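Local coordinates for single-stranded DNA-binding protein (Enterobacter phage Enc34, PDB 5ODK), which binds single-stranded DNA through an OB-fold domain and probably serves DNA replication in the phage, at residues 11-16 with 57-62; 22-27 with 144-149. All coordinates share one frame; numbering follows the deposited sequence.

Interaction 1. Residues 11-16 with 57-62; sequences KVKNGV and KDTHGA
Asn14 lies with its amide over one face of the His60 imidazole, the two planes only 20° apart, and this amide laid over a ring face is the close-packed part of the contact. Asn14 CB sits 3.5 Å from His60 CD2, while Asn14 ND2 stands 3.6 Å above the ring plane, toward the rim. From there ND2 donates a nearly straight hydrogen bond of 3.0 Å to Thr59 O. That oxygen lies close to the amide plane of Asn14, although the donor approaches it from above the carbonyl plane. Both flat groups are fixed by further bonds: OD1 of Asn14 pairs with Asn27 ND2, and the His60 ring is held by Pro56 O at ND1 and Ser26 O at NE2. The arrangement joins a type II turn, Val12 to Gly15, linking strands 8-12 and 15-18, a hairpin that continues the sheet containing the OB-fold strands, to the start of helix 61-76, where His60 occupies the N-cap position. Packing is looser toward solvent. Lys13 runs extended past Thr59, its CD 3.8 Å from Thr59 O. A magnesium site that includes Lys13 has been seen in this protein, though no such ion is bound here. In the first turn of the helix, exposed Ala62 meets Val12, CB to CB, at 3.9 Å, and Val12 also touches Ile63 and Ile66.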
ATOM      1  N   LYS A  11      10.639  -9.735   9.982  1.00 20.23           N
ATOM      2  CA  LYS A  11      11.165  -9.371   8.665  1.00 21.30           C
ATOM      3  C   LYS A  11      11.125 -10.631   7.768  1.00 20.87           C
ATOM      4  O   LYS A  11      11.537 -11.720   8.182  1.00 24.02           O
ATOM      5  CB  LYS A  11      12.587  -8.803   8.849  1.00 26.09           C
ATOM      6  CG  LYS A  11      13.254  -8.221   7.607  1.00 26.80           C
ATOM      7  CD  LYS A  11      14.570  -7.523   7.965  1.00 31.75           C
ATOM      8  CE  LYS A  11      15.283  -6.927   6.752  1.00 30.40           C
ATOM      9  NZ  LYS A  11      14.418  -5.916   6.078  1.00 26.97           N
ATOM     10  N   VAL A  12      10.571 -10.495   6.568  1.00 18.69           N
ATOM     11  CA  VAL A  12      10.542 -11.571   5.550  1.00 20.36           C
ATOM     12  C   VAL A  12      11.061 -11.026   4.226  1.00 17.74           C
ATOM     13  O   VAL A  12      11.275  -9.810   4.123  1.00 17.49           O
ATOM     14  CB  VAL A  12       9.135 -12.160   5.365  1.00 20.72           C
ATOM     15  CG1 VAL A  12       8.642 -12.753   6.666  1.00 23.16           C
ATOM     16  CG2 VAL A  12       8.153 -11.101   4.854  1.00 19.30           C
ATOM     17  N   LYS A  13      11.203 -11.862   3.198  1.00 19.20           N
ATOM     18  CA  LYS A  13      11.599 -11.368   1.874  1.00 17.76           C
ATOM     19  C   LYS A  13      10.628 -10.249   1.483  1.00 16.33           C
ATOM     20  O   LYS A  13       9.415 -10.411   1.503  1.00 15.79           O
ATOM     21  CB  LYS A  13      11.588 -12.472   0.812  1.00 19.53           C
ATOM     22  CG  LYS A  13      11.969 -11.978  -0.573  1.00 20.63           C
ATOM     23  CD  LYS A  13      12.093 -13.095  -1.578  1.00 25.38           C
ATOM     24  CE  LYS A  13      12.594 -12.542  -2.901  1.00 29.84           C
ATOM     25  NZ  LYS A  13      13.128 -13.623  -3.760  1.00 37.03           N
ATOM     26  N   ASN A  14      11.179  -9.090   1.148  1.00 15.85           N
ATOM     27  CA  ASN A  14      10.367  -7.998   0.629  1.00 14.08           C
ATOM     28  C   ASN A  14       9.272  -7.491   1.558  1.00 12.70           C
ATOM     29  O   ASN A  14       8.310  -6.901   1.078  1.00 13.41           O
ATOM     30  CB  ASN A  14       9.790  -8.330  -0.751  1.00 15.85           C
ATOM     31  CG  ASN A  14      10.841  -8.344  -1.835  1.00 14.89           C
ATOM     32  OD1 ASN A  14      11.774  -7.526  -1.815  1.00 16.75           O
ATOM     33  ND2 ASN A  14      10.686  -9.232  -2.803  1.00 18.55           N
ATOM     34  N   GLY A  15       9.434  -7.619   2.868  1.00 13.97           N
ATOM     35  CA  GLY A  15       8.451  -7.086   3.769  1.00 14.80           C
ATOM     36  C   GLY A  15       8.815  -7.085   5.215  1.00 13.89           C
ATOM     37  O   GLY A  15       9.698  -7.820   5.653  1.00 15.71           O
ATOM     38  N   VAL A  16       8.093  -6.274   5.982  1.00 13.95           N
ATOM     39  CA  VAL A  16       8.268  -6.213   7.437  1.00 14.00           C
ATOM     40  C   VAL A  16       6.909  -6.024   8.101  1.00 13.65           C
ATOM     41  O   VAL A  16       6.091  -5.219   7.646  1.00 13.72           O
ATOM     42  CB  VAL A  16       9.185  -5.055   7.883  1.00 15.72           C
ATOM     43  CG1 VAL A  16       9.449  -5.154   9.388  1.00 17.59           C
ATOM     44  CG2 VAL A  16      10.484  -5.013   7.106  1.00 17.48           C
ATOM     45  N   LYS A  57       3.694 -11.538  -7.289  1.00 14.94           N
ATOM     46  CA  LYS A  57       3.333 -12.704  -6.469  1.00 14.76           C
ATOM     47  C   LYS A  57       4.518 -13.608  -6.173  1.00 16.21           C
ATOM     48  O   LYS A  57       4.639 -14.116  -5.058  1.00 19.57           O
ATOM     49  CB  LYS A  57       2.257 -13.525  -7.165  1.00 15.90           C
ATOM     50  CG  LYS A  57       0.911 -12.836  -7.308  1.00 15.06           C
ATOM     51  CD  LYS A  57      -0.095 -13.740  -7.981  1.00 17.06           C
ATOM     52  CE  LYS A  57      -1.505 -13.173  -8.018  1.00 16.47           C
ATOM     53  NZ  LYS A  57      -2.396 -14.088  -8.772  1.00 18.27           N
ATOM     54  N   ASP A  58       5.385 -13.810  -7.165  1.00 16.74           N
ATOM     55  CA  ASP A  58       6.451 -14.798  -7.057  1.00 19.24           C
ATOM     56  C   ASP A  58       7.519 -14.413  -6.070  1.00 18.03           C
ATOM     57  O   ASP A  58       8.199 -15.279  -5.593  1.00 22.50           O
ATOM     58  CB  ASP A  58       7.032 -15.178  -8.429  1.00 22.95           C
ATOM     59  CG  ASP A  58       7.746 -14.044  -9.158  1.00 25.36           C
ATOM     60  OD1 ASP A  58       7.649 -12.855  -8.794  1.00 24.78           O
ATOM     61  OD2 ASP A  58       8.418 -14.386 -10.161  1.00 35.33           O
ATOM     62  N   THR A  59       7.636 -13.134  -5.721  1.00 16.37           N
ATOM     63  CA  THR A  59       8.644 -12.661  -4.758  1.00 16.34           C
ATOM     64  C   THR A  59       8.062 -12.038  -3.484  1.00 15.91           C
ATOM     65  O   THR A  59       8.805 -11.503  -2.646  1.00 18.42           O
ATOM     66  CB  THR A  59       9.554 -11.629  -5.432  1.00 17.39           C
ATOM     67  OG1 THR A  59       8.717 -10.597  -5.967  1.00 18.57           O
ATOM     68  CG2 THR A  59      10.366 -12.291  -6.520  1.00 19.06           C
ATOM     69  N   HIS A  60       6.750 -12.144  -3.308  1.00 14.56           N
ATOM     70  CA  HIS A  60       6.086 -11.534  -2.157  1.00 15.02           C
ATOM     71  C   HIS A  60       5.108 -12.464  -1.465  1.00 15.76           C
ATOM     72  O   HIS A  60       4.219 -11.985  -0.768  1.00 15.02           O
ATOM     73  CB  HIS A  60       5.379 -10.223  -2.520  1.00 13.94           C
ATOM     74  CG  HIS A  60       6.312  -9.135  -2.967  1.00 14.26           C
ATOM     75  ND1 HIS A  60       6.878  -9.103  -4.221  1.00 14.63           N
ATOM     76  CD2 HIS A  60       6.736  -8.024  -2.331  1.00 15.96           C
ATOM     77  CE1 HIS A  60       7.625  -8.006  -4.342  1.00 15.00           C
ATOM     78  NE2 HIS A  60       7.560  -7.338  -3.201  1.00 16.49           N
ATOM     79  N   GLY A  61       5.318 -13.783  -1.572  1.00 15.64           N
ATOM     80  CA  GLY A  61       4.390 -14.704  -0.933  1.00 16.60           C
ATOM     81  C   GLY A  61       4.292 -14.567   0.580  1.00 16.82           C
ATOM     82  O   GLY A  61       3.203 -14.567   1.139  1.00 17.15           O
ATOM     83  N   ALA A  62       5.427 -14.476   1.258  1.00 16.37           N
ATOM     84  CA  ALA A  62       5.417 -14.390   2.721  1.00 17.73           C
ATOM     85  C   ALA A  62       4.767 -13.124   3.222  1.00 16.31           C
ATOM     86  O   ALA A  62       3.981 -13.154   4.161  1.00 16.27           O
ATOM     87  CB  ALA A  62       6.827 -14.523   3.277  1.00 19.53           C
TER

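Interaction 2. Residues 22-27 with 144-149; sequences HIKVSN and WVSSVI
Ile23 and Ile149 face each other as a hydrogen-bonded antiparallel pair in the curled sheet of the OB fold, where strand 23-26 runs antiparallel to residues 144-149 of strand 144-156, at 167° between their directions. Their two backbone bonds, Ile23 N to Ile149 O and Ile149 N to Ile23 O, are both 2.9 Å long, and Val25 and Ser147 form the next such pair. The side chains of these four residues share one face of the sheet. There CG1 of Ile149, placed between its own backbone N and carbonyl carbon (chi1 63°), leans toward the neighbouring strand and comes within 3.6 Å of Ile23 O. Helix 61-76 packs against Ile23 and Val25 on this side, while Ser147 OG is bonded to Ser168 O.

The other face carries Lys24 and Val148, a non-hydrogen-bonded pair. CB of Lys24 rests near CG2 of Val148, and the extended chain of Lys24 then stands up off the sheet, leaning so that its CE lies 3.9 Å from Ser146 CB. The other methyl of Val148, CG1, touches His22 CB at 3.9 Å, the two side chains crossing at a slant.

At Asn27 the chain turns a corner. Trp144 presents the edge of its indole there, CZ3 3.6 Å from Asn27 O, and Ser146 OG accepts a 3.1 Å hydrogen bond from Asn27 N.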
ATOM      1  N   HIS A  22       1.802  -1.959  11.608  1.00 12.07           N
ATOM      2  CA  HIS A  22       2.251  -1.482  10.321  1.00 10.86           C
ATOM      3  C   HIS A  22       2.878  -2.589   9.505  1.00 11.09           C
ATOM      4  O   HIS A  22       3.433  -3.540  10.092  1.00 12.82           O
ATOM      5  CB  HIS A  22       3.274  -0.347  10.495  1.00 11.49           C
ATOM      6  CG  HIS A  22       2.714   0.880  11.127  1.00 12.16           C
ATOM      7  ND1 HIS A  22       2.565   1.006  12.481  1.00 12.97           N
ATOM      8  CD2 HIS A  22       2.298   2.057  10.583  1.00 13.35           C
ATOM      9  CE1 HIS A  22       2.097   2.214  12.756  1.00 13.56           C
ATOM     10  NE2 HIS A  22       1.892   2.858  11.613  1.00 14.25           N
ATOM     11  N   ILE A  23       2.759  -2.465   8.197  1.00 10.62           N
ATOM     12  CA  ILE A  23       3.287  -3.433   7.260  1.00 11.44           C
ATOM     13  C   ILE A  23       4.093  -2.672   6.217  1.00 11.87           C
ATOM     14  O   ILE A  23       3.549  -1.790   5.531  1.00 11.74           O
ATOM     15  CB  ILE A  23       2.149  -4.217   6.561  1.00 12.31           C
ATOM     16  CG1 ILE A  23       1.212  -4.838   7.598  1.00 13.67           C
ATOM     17  CG2 ILE A  23       2.731  -5.274   5.623  1.00 13.93           C
ATOM     18  CD1 ILE A  23      -0.067  -5.368   6.994  1.00 15.86           C
ATOM     19  N   LYS A  24       5.356  -3.047   6.037  1.00 11.82           N
ATOM     20  CA  LYS A  24       6.162  -2.558   4.911  1.00 12.25           C
ATOM     21  C   LYS A  24       6.095  -3.580   3.787  1.00 11.59           C
ATOM     22  O   LYS A  24       6.372  -4.756   4.032  1.00 12.41           O
ATOM     23  CB  LYS A  24       7.623  -2.311   5.303  1.00 13.03           C
ATOM     24  CG  LYS A  24       8.481  -1.747   4.177  1.00 14.19           C
ATOM     25  CD  LYS A  24       9.901  -1.483   4.658  1.00 16.98           C
ATOM     26  CE  LYS A  24      10.798  -0.945   3.579  1.00 20.21           C
ATOM     27  NZ  LYS A  24      12.145  -0.653   4.168  1.00 23.39           N
ATOM     28  N   VAL A  25       5.684  -3.149   2.603  1.00 11.82           N
ATOM     29  CA  VAL A  25       5.774  -3.923   1.375  1.00 13.01           C
ATOM     30  C   VAL A  25       6.888  -3.322   0.557  1.00 11.29           C
ATOM     31  O   VAL A  25       6.867  -2.125   0.238  1.00 12.95           O
ATOM     32  CB  VAL A  25       4.464  -4.037   0.601  1.00 15.02           C
ATOM     33  CG1 VAL A  25       3.462  -4.857   1.402  1.00 17.39           C
ATOM     34  CG2 VAL A  25       3.910  -2.721   0.128  1.00 15.23           C
ATOM     35  N   SER A  26       7.908  -4.122   0.272  1.00 12.86           N
ATOM     36  CA  SER A  26       9.127  -3.628  -0.360  1.00 12.90           C
ATOM     37  C   SER A  26       9.201  -4.049  -1.802  1.00 13.45           C
ATOM     38  O   SER A  26       8.816  -5.181  -2.142  1.00 14.24           O
ATOM     39  CB  SER A  26      10.356  -4.075   0.395  1.00 15.82           C
ATOM     40  OG  SER A  26      10.279  -3.692   1.762  1.00 20.63           O
ATOM     41  N   ASN A  27       9.725  -3.166  -2.652  1.00 13.89           N
ATOM     42  CA  ASN A  27       9.999  -3.502  -4.045  1.00 13.60           C
ATOM     43  C   ASN A  27       8.741  -3.926  -4.791  1.00 13.37           C
ATOM     44  O   ASN A  27       8.591  -5.062  -5.264  1.00 14.54           O
ATOM     45  CB  ASN A  27      11.115  -4.536  -4.091  1.00 15.32           C
ATOM     46  CG  ASN A  27      12.336  -4.082  -3.329  1.00 15.89           C
ATOM     47  OD1 ASN A  27      12.845  -2.963  -3.595  1.00 18.13           O
ATOM     48  ND2 ASN A  27      12.775  -4.877  -2.346  1.00 18.91           N
ATOM     49  N   TRP A 144       9.280   1.817  -9.192  1.00 12.47           N
ATOM     50  CA  TRP A 144       9.245   0.879  -8.066  1.00 12.23           C
ATOM     51  C   TRP A 144       9.490   1.622  -6.778  1.00 11.54           C
ATOM     52  O   TRP A 144      10.318   2.549  -6.705  1.00 12.41           O
ATOM     53  CB  TRP A 144      10.293  -0.204  -8.251  1.00 14.92           C
ATOM     54  CG  TRP A 144      10.007  -1.052  -9.453  1.00 16.19           C
ATOM     55  CD1 TRP A 144      10.226  -0.741 -10.758  1.00 17.79           C
ATOM     56  CD2 TRP A 144       9.423  -2.374  -9.466  1.00 16.21           C
ATOM     57  NE1 TRP A 144       9.801  -1.750 -11.577  1.00 19.22           N
ATOM     58  CE2 TRP A 144       9.278  -2.757 -10.807  1.00 17.33           C
ATOM     59  CE3 TRP A 144       8.973  -3.237  -8.464  1.00 16.75           C
ATOM     60  CZ2 TRP A 144       8.733  -3.995 -11.186  1.00 20.51           C
ATOM     61  CZ3 TRP A 144       8.408  -4.457  -8.825  1.00 19.87           C
ATOM     62  CH2 TRP A 144       8.297  -4.825 -10.180  1.00 20.67           C
ATOM     63  N   VAL A 145       8.788   1.199  -5.741  1.00 11.51           N
ATOM     64  CA  VAL A 145       8.773   1.807  -4.418  1.00 11.41           C
ATOM     65  C   VAL A 145       8.773   0.751  -3.336  1.00 10.49           C
ATOM     66  O   VAL A 145       8.557  -0.438  -3.604  1.00 11.61           O
ATOM     67  CB  VAL A 145       7.524   2.723  -4.230  1.00 11.41           C
ATOM     68  CG1 VAL A 145       7.506   3.805  -5.305  1.00 12.33           C
ATOM     69  CG2 VAL A 145       6.225   1.935  -4.232  1.00 11.79           C
ATOM     70  N   SER A 146       8.955   1.193  -2.107  1.00 10.93           N
ATOM     71  CA  SER A 146       8.593   0.448  -0.920  1.00 11.05           C
ATOM     72  C   SER A 146       7.659   1.309  -0.122  1.00 11.26           C
ATOM     73  O   SER A 146       7.773   2.531  -0.131  1.00 14.03           O
ATOM     74  CB  SER A 146       9.819   0.055  -0.105  1.00 12.05           C
ATOM     75  OG  SER A 146      10.633  -0.774  -0.881  1.00 13.55           O
ATOM     76  N   SER A 147       6.694   0.727   0.556  1.00 11.40           N
ATOM     77  CA  SER A 147       5.657   1.522   1.208  1.00 11.11           C
ATOM     78  C   SER A 147       5.260   0.924   2.530  1.00 10.20           C
ATOM     79  O   SER A 147       5.179  -0.320   2.650  1.00 12.54           O
ATOM     80  CB  SER A 147       4.452   1.628   0.277  1.00 11.69           C
ATOM     81  OG  SER A 147       3.357   2.333   0.826  1.00 11.75           O
ATOM     82  N   VAL A 148       4.973   1.766   3.503  1.00  9.44           N
ATOM     83  CA  VAL A 148       4.391   1.354   4.775  1.00 10.34           C
ATOM     84  C   VAL A 148       2.918   1.709   4.793  1.00  9.67           C
ATOM     85  O   VAL A 148       2.530   2.863   4.528  1.00 10.67           O
ATOM     86  CB  VAL A 148       5.129   1.943   5.996  1.00 11.15           C
ATOM     87  CG1 VAL A 148       4.466   1.477   7.277  1.00 12.14           C
ATOM     88  CG2 VAL A 148       6.585   1.546   5.983  1.00 12.19           C
ATOM     89  N   ILE A 149       2.125   0.678   5.101  1.00  9.66           N
ATOM     90  CA  ILE A 149       0.685   0.770   5.165  1.00 10.14           C
ATOM     91  C   ILE A 149       0.194   0.196   6.493  1.00 10.32           C
ATOM     92  O   ILE A 149       0.962  -0.462   7.216  1.00 11.60           O
ATOM     93  CB  ILE A 149       0.012   0.027   3.972  1.00 10.91           C
ATOM     94  CG1 ILE A 149       0.311  -1.484   4.010  1.00 12.13           C
ATOM     95  CG2 ILE A 149       0.463   0.626   2.645  1.00 12.13           C
ATOM     96  CD1 ILE A 149      -0.472  -2.286   3.004  1.00 13.90           C
TER

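Overall arrangement
The two interactions lie about 10 Å apart, centre to centre, and alternate along the chain: 11-16, 22-27, 57-62, then 144-149. Interaction 2 is buried near the middle of the protein, whereas interaction 1 is at the surface, its centre about 14 Å from the centre of the chain. They share one sheet, in which strand 15-18 pairs with strand 23-26 and that strand in turn with 144-156. A probable hydrogen bond of 2.8 Å runs from Lys24 N to Val16 O, and His60 CE1 packs on Asn27 O at 3.2 Å. Strand 23-26 is thus the middle strand, through which the N-terminal hairpin extends the sheet beside the start of helix 61-76.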